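Local coordinates for Exo-beta-1,4-mannosidase (Rhizomucor miehei, PDB 4LYP), which probably hydrolyses terminal beta-1,4-linked mannose from the non-reducing ends of manno-oligosaccharides and can also transfer it by transglycosylation, as a fungal family 5 glycoside hydrolase, at residues V127-D132 and Q213-T218; L96-S101 and M143-T148; A341-R346 and S358-H363; G396-P401 and S422-D427. All blocks are in the same frame, centred on the assembly; numbering follows the deposited sequence.

Contact 2 opens first along the chain, at strand 95-99, and closes at strand 144-148 after helix 125-140. Contact 1 opens on that intervening helix and closes only at 213-218, beyond helix 197-213, so the two loops cross rather than nest. They also touch: Leu131 CD2 lies 3.9 Å from Ala100 CB, joining the helix to the end of the strand. Contacts 3 and 4 follow in series. Contact 3 closes the loop between strand 333-338 and helix 362-380, and contact 4 the loop between strands 386-394 and 423-424. A salt bridge from Arg342 NH1 to Asp427 OD1 ties these two together, while contact 1 lies about 38 Å from contact 3, centre to centre.

Contact 1. Residues V127-D132 and Q213-T218; sequences VFVGLD and QNRRNT
Asp132, on helix 125-140, is gripped side-on by Arg215 through both carboxylate oxygens, with Thr218 adding two bonds to OD2. Arg215 NE donates to the syn lone pair of Asp132 OD1, 3.1 Å, and NH2 reaches OD2 at 2.9 Å from above the carboxylate plane, completing a two-nitrogen salt bridge. The planes of the two groups are turned 36° apart, so the bridge is twisted rather than coplanar. Asp132 OD2 also accepts the Thr218 hydroxyl OG1, on its anti side at 2.7 Å, and the Thr218 backbone N at 2.9 Å. Three donors on one oxygen, with Tyr224 bonding OD1, would be expected to stabilise the negative charge. A further bond runs from Asn217 ND2 to the backbone O of Asp132, 3.1 Å, while Asn217 OD1 turns to the amides of Val219 and Asn220. The Arg215 chain starts with CG anti to its backbone N (chi1 172°) and bends at chi2, which lays the guanidinium flat on the buried Phe128 ring. The planes are 2° apart and Arg215 CZ sits 4.0 Å from the ring centroid, a cation-pi stack, with CD adding a CH-pi contact over the same face. Val129 CG2 fills in at the guanidinium edge, 3.6 Å from Arg215 NH2, and Arg215 has a second charged partner, Glu125, at NH1. A cation-pi stack on one face of the arginine and a side-on salt bridge at its edge together fasten the loop after helix 197-213 to an outer helix of the TIM barrel.

Contact 2. Residues L96-S101 and M143-T148; sequences LRVMAS and MTAVMT
Strands 95-99 and 144-148 run side by side in parallel, with Arg97 paired with Val146 and Val98 with Met147. Five backbone hydrogen bonds alternate between them, among them Val98 N to Val146 O at 2.9 Å, almost straight at 177°, and Ala100 N to Thr148 O at 2.8 Å, which carries the pairing one residue past the end of the first strand. Ala145 CA adds a CA-H...O contact to Leu96 O, 3.3 Å. On the face that carries Leu96, Val98 and Met147 the contacts are apolar: Val98 CG2 leans on the Met147 sulfur SD at 3.8 Å, and Met147, bent at chi2 and chi3, brings its CE to 3.7 Å from Ala100 CB. At the strand start, Leu96 CG meets Met143 SD. This is a beta-alpha-beta unit of the TIM barrel, with helix 125-140 as the crossover: its Leu134, Leu135 and Met138 cover this face, and Ile85 and Met88 of helix 78-90 pack beside Leu96. The other face, bearing Arg97, Val146, Met99 and Thr148, points into the barrel. Arg97 leaves the sheet extended from CG to NE, CG anti to its backbone N, its CG 4.1 Å from Val146 CG1 and passing Thr148 OG1 on the way. Its NE and Thr148 OG1 both bond Gln234 OE1, while NH1 forms a salt bridge with Glu337 and a hydrogen bond with Asn61, and NH2 bonds Asn237. The guanidinium is thereby held from several directions, and the Arg97 side chain lies about 8 Å from a bound guanidine, probably the one whose pocket includes Glu238.

Contact 3. Residues A341-R346 and S358-H363; sequences ARDAWR and STPTSH
Asp343 and Trp345 are aimed at the start of helix 362-380 by their first torsions. With CG beside its backbone N (chi1 -74°), Asp343 presents both carboxylate oxygens to the first helical residues. OD1 takes the His363 amide N on its syn lone pair, 2.9 Å and nearly straight; OD2 accepts Ser362 N at 2.9 Å from above the carboxylate plane and, in one of two conformers of Ser362, OG at 2.7 Å. Trp345 takes the crowded rotamer, CG between backbone N and carbonyl carbon (chi1 59°), which places its five-membered ring in an offset stack on the His363 imidazole, centroids 3.8 Å apart and planes at 21°. His363 ND1 is bonded to Tyr300. On the other indole face lies Arg346, whose NE also salt-bridges Asp343 OD2 at 2.9 Å, so the carboxylate meets a cation as well as the helix start, which probably favours its charged form. Asp343 N donates to Pro360 O, 2.8 Å. Arg342, bent at chi3, gives its NE to Thr359 O, 2.9 Å; a water donates to the same carbonyl and accepts a weak bond from Arg342 NH1, while Thr361 CG2 sits over the guanidinium face. Asp343, from outside the helix, takes up the first amides of helix 362-380, and so joins the beta-alpha loop after strand 333-338 to the helix that follows in the TIM barrel.

Contact 4. Residues G396-P401 and S422-D427; sequences GRSTYP and SVYSND
Arg397 and Tyr424 make the principal packing contact, the arginine chain lying over one face of the ring. Bent at chi2, it brings CD to 4.0 Å from the Tyr424 ring centroid, 13° off the normal, a CH-pi contact. Beyond it the guanidinium tilts, its plane 34° from the ring, and Tyr424 CB sits over its centre. Gly396 O crowds the ring from an oblique direction, 3.1 Å from CD1. The hydrogen bonds use the guanidinium edge: Arg397 NH2 donates in plane to Ser425 OG, 3.2 Å and close to straight at 167°, and NH1 binds back to Gly396 O at 2.8 Å from above the carbonyl plane. NH1 also reaches Gly394 O, at the end of strand 386-394, while Ser425 OG has its stronger partner in Glu395. Segment 396-401 lies in the loop after strand 386-394 of the TIM barrel, and 422-427 carries the short strand 423-424, which runs parallel to that strand; each segment forms a type I beta turn, Arg397-Tyr400 and Tyr424-Asp427. In the second turn Asp427 OD2 receives Tyr424 N, 2.9 Å. Ser398 N gives a weak bond to Tyr424 OH, 3.3 Å. Asn426 OD1 lies 3.0 Å from Arg397 NH2, obliquely to the guanidinium. Ser398 OG finds its main partner in Tyr355 O, and Arg342 packs against Tyr424.

Contact 1. Residues V127-D132 and Q213-T218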
loop_
_atom_site.group_PDB
_atom_site.type_symbol
_atom_site.label_atom_id
_atom_site.label_comp_id
_atom_site.label_asym_id
_atom_site.label_seq_id
_atom_site.Cartn_x
_atom_site.Cartn_y
_atom_site.Cartn_z
ATOM N N VAL A 127 13.131 7.972 -12.504
ATOM C CA VAL A 127 12.084 7.351 -11.707
ATOM C C VAL A 127 11.939 8.146 -10.361
ATOM O O VAL A 127 10.833 8.408 -9.934
ATOM C CB VAL A 127 12.401 5.845 -11.432
ATOM C CG1 VAL A 127 11.377 5.240 -10.482
ATOM C CG2 VAL A 127 12.444 5.099 -12.751
ATOM N N PHE A 128 13.029 8.556 -9.752
ATOM C CA PHE A 128 12.945 9.352 -8.551
ATOM C C PHE A 128 12.174 10.630 -8.752
ATOM O O PHE A 128 11.368 11.044 -7.907
ATOM C CB PHE A 128 14.362 9.590 -8.004
ATOM C CG PHE A 128 14.498 9.529 -6.498
ATOM C CD1 PHE A 128 13.504 9.981 -5.609
ATOM C CD2 PHE A 128 15.687 8.922 -5.954
ATOM C CE1 PHE A 128 13.695 9.859 -4.225
ATOM C CE2 PHE A 128 15.899 8.906 -4.576
ATOM C CZ PHE A 128 14.907 9.306 -3.710
ATOM N N VAL A 129 12.415 11.284 -9.899
ATOM C CA VAL A 129 11.655 12.511 -10.193
ATOM C C VAL A 129 10.159 12.196 -10.288
ATOM O O VAL A 129 9.331 13.059 -9.972
ATOM C CB VAL A 129 12.276 13.175 -11.456
ATOM C CG1 VAL A 129 11.305 14.226 -12.035
ATOM C CG2 VAL A 129 13.610 13.796 -11.166
ATOM N N GLY A 130 9.790 10.987 -10.736
ATOM C CA GLY A 130 8.374 10.642 -10.738
ATOM C C GLY A 130 7.779 10.698 -9.344
ATOM O O GLY A 130 6.625 11.084 -9.166
ATOM N N LEU A 131 8.543 10.239 -8.342
ATOM C CA LEU A 131 8.051 10.335 -6.951
ATOM C C LEU A 131 7.928 11.807 -6.522
ATOM O O LEU A 131 6.936 12.193 -5.853
ATOM C CB LEU A 131 9.015 9.543 -6.016
ATOM C CG LEU A 131 8.595 9.432 -4.541
ATOM C CD1 LEU A 131 7.206 8.828 -4.363
ATOM C CD2 LEU A 131 9.626 8.597 -3.842
ATOM N N ASP A 132 8.838 12.699 -6.960
ATOM C CA ASP A 132 8.704 14.104 -6.656
ATOM C C ASP A 132 7.407 14.645 -7.249
ATOM O O ASP A 132 6.689 15.382 -6.599
ATOM C CB ASP A 132 9.867 14.918 -7.328
ATOM C CG ASP A 132 11.229 14.676 -6.740
ATOM O OD1 ASP A 132 11.381 14.109 -5.633
ATOM O OD2 ASP A 132 12.200 15.096 -7.421
ATOM N N GLN A 213 14.206 9.800 2.750
ATOM C CA GLN A 213 13.832 10.796 3.755
ATOM C C GLN A 213 14.509 12.134 3.512
ATOM O O GLN A 213 13.981 13.193 3.849
ATOM C CB GLN A 213 14.122 10.295 5.163
ATOM C CG GLN A 213 13.211 9.141 5.580
ATOM C CD GLN A 213 13.430 8.745 7.040
ATOM O OE1 GLN A 213 14.545 8.673 7.539
ATOM N NE2 GLN A 213 12.344 8.534 7.746
ATOM N N ASN A 214 15.743 12.104 2.920
ATOM C CA ASN A 214 16.493 13.350 2.641
ATOM C C ASN A 214 16.372 13.843 1.234
ATOM O O ASN A 214 17.038 14.801 0.841
ATOM C CB ASN A 214 17.939 13.100 3.056
ATOM C CG ASN A 214 18.026 13.074 4.559
ATOM O OD1 ASN A 214 18.091 14.137 5.207
ATOM N ND2 ASN A 214 17.925 11.890 5.146
ATOM N N ARG A 215 15.487 13.264 0.423
ATOM C CA ARG A 215 15.323 13.709 -0.975
ATOM C C ARG A 215 14.808 15.155 -0.980
ATOM O O ARG A 215 13.838 15.465 -0.286
ATOM C CB ARG A 215 14.261 12.764 -1.619
ATOM C CG ARG A 215 13.822 13.217 -3.059
ATOM C CD ARG A 215 14.971 13.115 -4.076
ATOM N NE ARG A 215 14.416 13.411 -5.396
ATOM C CZ ARG A 215 15.091 13.175 -6.527
ATOM N NH1 ARG A 215 16.334 12.636 -6.494
ATOM N NH2 ARG A 215 14.509 13.411 -7.688
ATOM N N ARG A 216 15.431 15.986 -1.814
ATOM C CA ARG A 216 14.851 17.272 -2.124
ATOM C C ARG A 216 13.916 17.099 -3.286
ATOM O O ARG A 216 14.315 16.678 -4.407
ATOM C CB ARG A 216 15.977 18.295 -2.435
ATOM C CG ARG A 216 15.397 19.667 -2.748
ATOM C CD ARG A 216 16.559 20.606 -3.045
ATOM N NE ARG A 216 15.992 21.875 -3.563
ATOM C CZ ARG A 216 15.560 22.145 -4.827
ATOM N NH1 ARG A 216 15.678 21.263 -5.857
ATOM N NH2 ARG A 216 14.982 23.332 -5.040
ATOM N N ASN A 217 12.665 17.448 -3.096
ATOM C CA ASN A 217 11.672 17.387 -4.184
ATOM C C ASN A 217 12.099 18.349 -5.261
ATOM O O ASN A 217 12.159 19.577 -5.008
ATOM C CB ASN A 217 10.298 17.736 -3.596
ATOM C CG ASN A 217 9.187 17.478 -4.579
ATOM O OD1 ASN A 217 9.239 18.011 -5.699
ATOM N ND2 ASN A 217 8.200 16.664 -4.200
ATOM N N THR A 218 12.390 17.877 -6.468
ATOM C CA THR A 218 12.912 18.757 -7.500
ATOM C C THR A 218 11.842 19.710 -8.049
ATOM O O THR A 218 12.178 20.684 -8.735
ATOM C CB THR A 218 13.490 17.917 -8.677
ATOM O OG1 THR A 218 12.459 17.081 -9.232
ATOM C CG2 THR A 218 14.705 17.106 -8.273
#

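Contact 2. Residues L96-S101 and M143-T148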
loop_
_atom_site.group_PDB
_atom_site.type_symbol
_atom_site.label_atom_id
_atom_site.label_comp_id
_atom_site.label_asym_id
_atom_site.label_seq_id
_atom_site.Cartn_x
_atom_site.Cartn_y
_atom_site.Cartn_z
ATOM N N LEU A 96 -3.138 8.681 -0.212
ATOM C CA LEU A 96 -2.651 7.609 -1.102
ATOM C C LEU A 96 -1.508 6.875 -0.401
ATOM O O LEU A 96 -0.565 7.478 0.105
ATOM C CB LEU A 96 -2.108 8.140 -2.435
ATOM C CG LEU A 96 -3.128 8.977 -3.236
ATOM C CD1 LEU A 96 -2.465 9.415 -4.535
ATOM C CD2 LEU A 96 -4.418 8.181 -3.554
ATOM N N ARG A 97 -1.638 5.546 -0.383
ATOM C CA ARG A 97 -0.516 4.661 -0.004
ATOM C C ARG A 97 0.274 4.408 -1.272
ATOM O O ARG A 97 -0.278 3.911 -2.255
ATOM C CB ARG A 97 -1.056 3.404 0.667
ATOM C CG ARG A 97 0.053 2.451 1.063
ATOM C CD ARG A 97 -0.475 1.434 2.056
ATOM N NE ARG A 97 0.526 0.384 2.352
ATOM C CZ ARG A 97 0.559 -0.840 1.843
ATOM N NH1 ARG A 97 -0.240 -1.187 0.842
ATOM N NH2 ARG A 97 1.476 -1.696 2.292
ATOM N N VAL A 98 1.537 4.796 -1.259
ATOM C CA VAL A 98 2.367 4.821 -2.441
ATOM C C VAL A 98 3.649 4.013 -2.161
ATOM O O VAL A 98 4.018 3.791 -1.031
ATOM C CB VAL A 98 2.661 6.251 -2.941
ATOM C CG1 VAL A 98 1.347 6.977 -3.179
ATOM C CG2 VAL A 98 3.566 6.987 -1.997
ATOM N N MET A 99 4.302 3.650 -3.237
ATOM C CA MET A 99 5.549 2.907 -3.117
ATOM C C MET A 99 6.737 3.835 -3.389
ATOM O O MET A 99 6.879 4.408 -4.400
ATOM C CB MET A 99 5.521 1.714 -4.081
ATOM C CG MET A 99 6.710 0.749 -3.967
ATOM S SD MET A 99 7.163 0.124 -2.288
ATOM C CE MET A 99 7.198 -1.506 -2.957
ATOM N N ALA A 100 7.592 3.944 -2.380
ATOM C CA ALA A 100 8.765 4.806 -2.385
ATOM C C ALA A 100 10.048 3.948 -2.408
ATOM O O ALA A 100 11.064 4.293 -1.762
ATOM C CB ALA A 100 8.766 5.754 -1.242
ATOM N N SER A 101 9.985 2.840 -3.141
ATOM C CA SER A 101 11.129 1.970 -3.334
ATOM C C SER A 101 10.821 1.132 -4.577
ATOM O O SER A 101 9.658 0.907 -4.902
ATOM C CB SER A 101 11.345 1.048 -2.129
ATOM O OG SER A 101 10.353 0.039 -2.035
ATOM N N MET A 143 -3.943 15.876 -0.556
ATOM C CA MET A 143 -3.822 14.509 -0.125
ATOM C C MET A 143 -2.575 14.321 0.737
ATOM O O MET A 143 -1.586 15.027 0.526
ATOM C CB MET A 143 -3.770 13.563 -1.322
ATOM C CG MET A 143 -5.032 13.587 -2.179
ATOM S SD MET A 143 -4.779 12.504 -3.601
ATOM C CE MET A 143 -6.332 12.712 -4.473
ATOM N N THR A 144 -2.588 13.272 1.555
ATOM C CA THR A 144 -1.344 12.887 2.255
ATOM C C THR A 144 -0.920 11.498 1.769
ATOM O O THR A 144 -1.733 10.726 1.224
ATOM C CB THR A 144 -1.525 12.852 3.778
ATOM O OG1 THR A 144 -2.601 11.942 4.129
ATOM C CG2 THR A 144 -1.776 14.247 4.318
ATOM N N ALA A 145 0.366 11.209 1.945
ATOM C CA ALA A 145 0.984 10.005 1.442
ATOM C C ALA A 145 1.445 9.103 2.592
ATOM O O ALA A 145 2.101 9.543 3.541
ATOM C CB ALA A 145 2.200 10.332 0.595
ATOM N N VAL A 146 1.188 7.816 2.431
ATOM C CA VAL A 146 1.854 6.773 3.225
ATOM C C VAL A 146 2.992 6.242 2.334
ATOM O O VAL A 146 2.716 5.720 1.228
ATOM C CB VAL A 146 0.885 5.635 3.644
ATOM C CG1 VAL A 146 1.625 4.506 4.290
ATOM C CG2 VAL A 146 -0.197 6.215 4.559
ATOM N N MET A 147 4.232 6.464 2.776
ATOM C CA MET A 147 5.419 6.213 1.930
ATOM C C MET A 147 5.998 4.830 2.266
ATOM O O MET A 147 6.715 4.697 3.258
ATOM C CB MET A 147 6.453 7.255 2.190
ATOM C CG MET A 147 6.048 8.689 1.749
ATOM S SD MET A 147 6.114 8.913 -0.026
ATOM C CE MET A 147 7.877 9.237 -0.185
ATOM N N THR A 148 5.654 3.826 1.481
ATOM C CA THR A 148 6.118 2.444 1.729
ATOM C C THR A 148 7.578 2.338 1.275
ATOM O O THR A 148 7.888 2.585 0.100
ATOM C CB THR A 148 5.240 1.436 1.052
ATOM O OG1 THR A 148 3.855 1.692 1.437
ATOM C CG2 THR A 148 5.587 0.014 1.418
#

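Contact 3. Residues A341-R346 and S358-H363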
loop_
_atom_site.group_PDB
_atom_site.type_symbol
_atom_site.label_atom_id
_atom_site.label_comp_id
_atom_site.label_asym_id
_atom_site.label_seq_id
_atom_site.Cartn_x
_atom_site.Cartn_y
_atom_site.Cartn_z
ATOM N N ALA A 341 -12.037 -9.494 -6.689
ATOM C CA ALA A 341 -12.029 -9.708 -8.134
ATOM C C ALA A 341 -13.368 -9.291 -8.753
ATOM O O ALA A 341 -14.385 -9.070 -8.081
ATOM C CB ALA A 341 -11.800 -11.188 -8.397
ATOM N N ARG A 342 -13.341 -9.237 -10.086
ATOM C CA ARG A 342 -14.569 -9.030 -10.892
ATOM C C ARG A 342 -15.376 -10.303 -10.867
ATOM O O ARG A 342 -14.998 -11.321 -10.283
ATOM C CB ARG A 342 -14.193 -8.589 -12.289
ATOM C CG ARG A 342 -13.131 -7.449 -12.336
ATOM C CD ARG A 342 -12.900 -6.859 -13.708
ATOM N NE ARG A 342 -13.891 -5.835 -14.097
ATOM C CZ ARG A 342 -13.781 -4.562 -13.764
ATOM N NH1 ARG A 342 -14.696 -3.693 -14.279
ATOM N NH2 ARG A 342 -12.837 -4.102 -12.935
ATOM N N ASP A 343 -16.569 -10.235 -11.513
ATOM C CA ASP A 343 -17.562 -11.322 -11.426
ATOM C C ASP A 343 -17.253 -12.566 -12.279
ATOM O O ASP A 343 -18.000 -12.936 -13.202
ATOM C CB ASP A 343 -18.948 -10.798 -11.842
ATOM C CG ASP A 343 -19.637 -9.895 -10.828
ATOM O OD1 ASP A 343 -19.275 -9.913 -9.595
ATOM O OD2 ASP A 343 -20.623 -9.241 -11.216
ATOM N N ALA A 344 -16.139 -13.249 -11.963
ATOM C CA ALA A 344 -15.687 -14.444 -12.663
ATOM C C ALA A 344 -16.780 -15.491 -12.731
ATOM O O ALA A 344 -16.882 -16.250 -13.725
ATOM C CB ALA A 344 -14.451 -15.034 -11.985
ATOM N N TRP A 345 -17.626 -15.557 -11.697
ATOM C CA TRP A 345 -18.696 -16.518 -11.584
ATOM C C TRP A 345 -19.726 -16.430 -12.685
ATOM O O TRP A 345 -20.501 -17.376 -12.868
ATOM C CB TRP A 345 -19.350 -16.401 -10.178
ATOM C CG TRP A 345 -19.911 -14.999 -9.947
ATOM C CD1 TRP A 345 -19.268 -13.936 -9.353
ATOM C CD2 TRP A 345 -21.205 -14.508 -10.351
ATOM N NE1 TRP A 345 -20.054 -12.825 -9.346
ATOM C CE2 TRP A 345 -21.255 -13.122 -9.964
ATOM C CE3 TRP A 345 -22.349 -15.089 -10.988
ATOM C CZ2 TRP A 345 -22.369 -12.272 -10.185
ATOM C CZ3 TRP A 345 -23.474 -14.253 -11.186
ATOM C CH2 TRP A 345 -23.482 -12.875 -10.807
ATOM N N ARG A 346 -19.813 -15.320 -13.406
ATOM C CA ARG A 346 -20.742 -15.234 -14.512
ATOM C C ARG A 346 -20.330 -16.111 -15.714
ATOM O O ARG A 346 -21.163 -16.426 -16.564
ATOM C CB ARG A 346 -20.868 -13.781 -14.953
ATOM C CG ARG A 346 -21.488 -12.855 -13.953
ATOM C CD ARG A 346 -21.466 -11.418 -14.357
ATOM N NE ARG A 346 -22.111 -10.530 -13.395
ATOM C CZ ARG A 346 -23.413 -10.401 -13.238
ATOM N NH1 ARG A 346 -23.849 -9.592 -12.317
ATOM N NH2 ARG A 346 -24.265 -11.072 -14.059
ATOM N N SER A 358 -14.660 -5.156 -19.102
ATOM C CA SER A 358 -16.102 -5.202 -19.363
ATOM C C SER A 358 -16.824 -6.121 -18.402
ATOM O O SER A 358 -18.051 -6.050 -18.293
ATOM C CB SER A 358 -16.313 -5.662 -20.794
ATOM O OG SER A 358 -15.735 -6.912 -21.009
ATOM N N THR A 359 -16.138 -7.003 -17.678
ATOM C CA THR A 359 -16.832 -7.894 -16.723
ATOM C C THR A 359 -17.339 -7.076 -15.576
ATOM O O THR A 359 -16.622 -6.253 -15.019
ATOM C CB THR A 359 -15.866 -9.007 -16.296
ATOM O OG1 THR A 359 -15.604 -9.754 -17.477
ATOM C CG2 THR A 359 -16.457 -9.856 -15.213
ATOM N N PRO A 360 -18.609 -7.289 -15.156
ATOM C CA PRO A 360 -19.122 -6.532 -14.025
ATOM C C PRO A 360 -18.439 -6.857 -12.692
ATOM O O PRO A 360 -17.748 -7.865 -12.563
ATOM C CB PRO A 360 -20.602 -6.957 -13.924
ATOM C CG PRO A 360 -20.921 -7.508 -15.269
ATOM C CD PRO A 360 -19.660 -8.141 -15.761
ATOM N N THR A 361 -18.722 -5.988 -11.712
ATOM C CA THR A 361 -18.147 -6.068 -10.391
ATOM C C THR A 361 -19.251 -6.098 -9.348
ATOM O O THR A 361 -19.153 -5.468 -8.300
ATOM C CB THR A 361 -17.157 -4.920 -10.147
ATOM O OG1 THR A 361 -17.818 -3.654 -10.322
ATOM C CG2 THR A 361 -15.964 -4.971 -11.073
ATOM N N SER A 362 -20.331 -6.870 -9.587
ATOM C CA SER A 362 -21.406 -6.824 -8.584
ATOM C C SER A 362 -21.013 -7.401 -7.229
ATOM O O SER A 362 -21.394 -6.846 -6.219
ATOM C CB SER A 362 -22.657 -7.481 -9.108
ATOM O OG SER A 362 -22.495 -8.887 -9.335
ATOM N N HIS A 363 -20.218 -8.487 -7.196
ATOM C CA HIS A 363 -19.801 -8.986 -5.882
ATOM C C HIS A 363 -18.899 -8.005 -5.192
ATOM O O HIS A 363 -19.075 -7.683 -4.019
ATOM C CB HIS A 363 -19.088 -10.332 -6.025
ATOM C CG HIS A 363 -19.994 -11.489 -6.205
ATOM N ND1 HIS A 363 -19.601 -12.796 -6.027
ATOM C CD2 HIS A 363 -21.355 -11.546 -6.510
ATOM C CE1 HIS A 363 -20.632 -13.596 -6.213
ATOM N NE2 HIS A 363 -21.684 -12.877 -6.553
HETATM O O HOH W 1 -17.664 -3.508 -15.052
#

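Contact 4. Residues G396-P401 and S422-D427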
loop_
_atom_site.group_PDB
_atom_site.type_symbol
_atom_site.label_atom_id
_atom_site.label_comp_id
_atom_site.label_asym_id
_atom_site.label_seq_id
_atom_site.Cartn_x
_atom_site.Cartn_y
_atom_site.Cartn_z
ATOM N N GLY A 396 -5.610 3.166 -16.805
ATOM C CA GLY A 396 -5.023 1.916 -17.305
ATOM C C GLY A 396 -6.083 0.867 -17.524
ATOM O O GLY A 396 -7.157 0.914 -16.904
ATOM N N ARG A 397 -5.842 -0.128 -18.396
ATOM C CA ARG A 397 -6.772 -1.207 -18.626
ATOM C C ARG A 397 -5.976 -2.460 -18.887
ATOM O O ARG A 397 -4.913 -2.404 -19.595
ATOM C CB ARG A 397 -7.669 -0.940 -19.877
ATOM C CG ARG A 397 -8.608 0.256 -19.703
ATOM C CD ARG A 397 -9.768 -0.059 -18.711
ATOM N NE ARG A 397 -10.743 1.051 -18.634
ATOM C CZ ARG A 397 -10.571 2.186 -17.937
ATOM N NH1 ARG A 397 -9.481 2.417 -17.248
ATOM N NH2 ARG A 397 -11.568 3.085 -17.808
ATOM N N SER A 398 -6.457 -3.613 -18.463
ATOM C CA SER A 398 -5.699 -4.850 -18.616
ATOM C C SER A 398 -5.623 -5.307 -20.056
ATOM O O SER A 398 -4.823 -6.227 -20.354
ATOM C CB SER A 398 -6.327 -5.906 -17.760
ATOM O OG SER A 398 -7.691 -6.100 -18.075
ATOM N N THR A 399 -6.423 -4.710 -20.968
ATOM C CA THR A 399 -6.404 -5.099 -22.376
ATOM C C THR A 399 -5.383 -4.253 -23.143
ATOM O O THR A 399 -5.207 -4.513 -24.340
ATOM C CB THR A 399 -7.828 -4.871 -22.951
ATOM O OG1 THR A 399 -8.191 -3.502 -22.706
ATOM C CG2 THR A 399 -8.834 -5.850 -22.387
ATOM N N TYR A 400 -4.730 -3.284 -22.535
ATOM C CA TYR A 400 -3.811 -2.398 -23.264
ATOM C C TYR A 400 -2.423 -3.016 -23.401
ATOM O O TYR A 400 -1.998 -3.852 -22.560
ATOM C CB TYR A 400 -3.695 -1.075 -22.496
ATOM C CG TYR A 400 -4.911 -0.209 -22.550
ATOM C CD1 TYR A 400 -4.944 0.930 -21.710
ATOM C CD2 TYR A 400 -6.026 -0.432 -23.386
ATOM C CE1 TYR A 400 -6.064 1.823 -21.724
ATOM C CE2 TYR A 400 -7.128 0.428 -23.388
ATOM C CZ TYR A 400 -7.126 1.526 -22.565
ATOM O OH TYR A 400 -8.234 2.358 -22.556
ATOM N N PRO A 401 -1.703 -2.669 -24.440
ATOM C CA PRO A 401 -0.394 -3.250 -24.613
ATOM C C PRO A 401 0.593 -2.772 -23.570
ATOM O O PRO A 401 0.531 -1.619 -23.067
ATOM C CB PRO A 401 0.010 -2.765 -26.004
ATOM C CG PRO A 401 -0.801 -1.554 -26.252
ATOM C CD PRO A 401 -2.039 -1.688 -25.486
ATOM N N SER A 422 -7.876 -4.126 -9.895
ATOM C CA SER A 422 -7.960 -2.672 -10.229
ATOM C C SER A 422 -9.362 -2.203 -10.199
ATOM O O SER A 422 -10.298 -2.806 -10.729
ATOM C CB SER A 422 -7.421 -2.476 -11.626
ATOM O OG SER A 422 -5.998 -2.530 -11.691
ATOM N N VAL A 423 -9.497 -0.972 -9.679
ATOM C CA VAL A 423 -10.724 -0.170 -9.848
ATOM C C VAL A 423 -10.438 0.810 -10.955
ATOM O O VAL A 423 -9.600 1.702 -10.831
ATOM C CB VAL A 423 -11.038 0.611 -8.550
ATOM C CG1 VAL A 423 -12.256 1.531 -8.768
ATOM C CG2 VAL A 423 -11.356 -0.323 -7.373
ATOM N N TYR A 424 -11.177 0.675 -12.091
ATOM C CA TYR A 424 -10.976 1.584 -13.213
ATOM C C TYR A 424 -11.786 2.853 -13.023
ATOM O O TYR A 424 -12.787 2.888 -12.287
ATOM C CB TYR A 424 -11.346 0.895 -14.526
ATOM C CG TYR A 424 -10.526 -0.340 -14.770
ATOM C CD1 TYR A 424 -9.132 -0.277 -14.877
ATOM C CD2 TYR A 424 -11.132 -1.570 -14.909
ATOM C CE1 TYR A 424 -8.360 -1.395 -15.144
ATOM C CE2 TYR A 424 -10.395 -2.716 -15.164
ATOM C CZ TYR A 424 -8.984 -2.616 -15.324
ATOM O OH TYR A 424 -8.220 -3.728 -15.651
ATOM N N SER A 425 -11.383 3.911 -13.771
ATOM C CA SER A 425 -12.013 5.214 -13.618
ATOM C C SER A 425 -13.509 5.245 -13.807
ATOM O O SER A 425 -14.166 6.102 -13.196
ATOM C CB SER A 425 -11.368 6.163 -14.633
ATOM O OG SER A 425 -11.504 5.644 -15.929
ATOM N N ASN A 426 -14.031 4.345 -14.618
ATOM C CA ASN A 426 -15.491 4.307 -14.840
ATOM C C ASN A 426 -16.151 3.011 -14.363
ATOM O O ASN A 426 -17.259 2.727 -14.743
ATOM C CB ASN A 426 -15.770 4.540 -16.344
ATOM C CG ASN A 426 -15.147 3.430 -17.203
ATOM O OD1 ASN A 426 -14.343 2.652 -16.751
ATOM N ND2 ASN A 426 -15.500 3.377 -18.466
ATOM N N ASP A 427 -15.512 2.303 -13.431
ATOM C CA ASP A 427 -16.153 1.144 -12.834
ATOM C C ASP A 427 -17.337 1.587 -11.985
ATOM O O ASP A 427 -17.369 2.708 -11.432
ATOM C CB ASP A 427 -15.154 0.346 -11.995
ATOM C CG ASP A 427 -14.314 -0.601 -12.826
ATOM O OD1 ASP A 427 -14.547 -0.788 -14.059
ATOM O OD2 ASP A 427 -13.383 -1.230 -12.222
#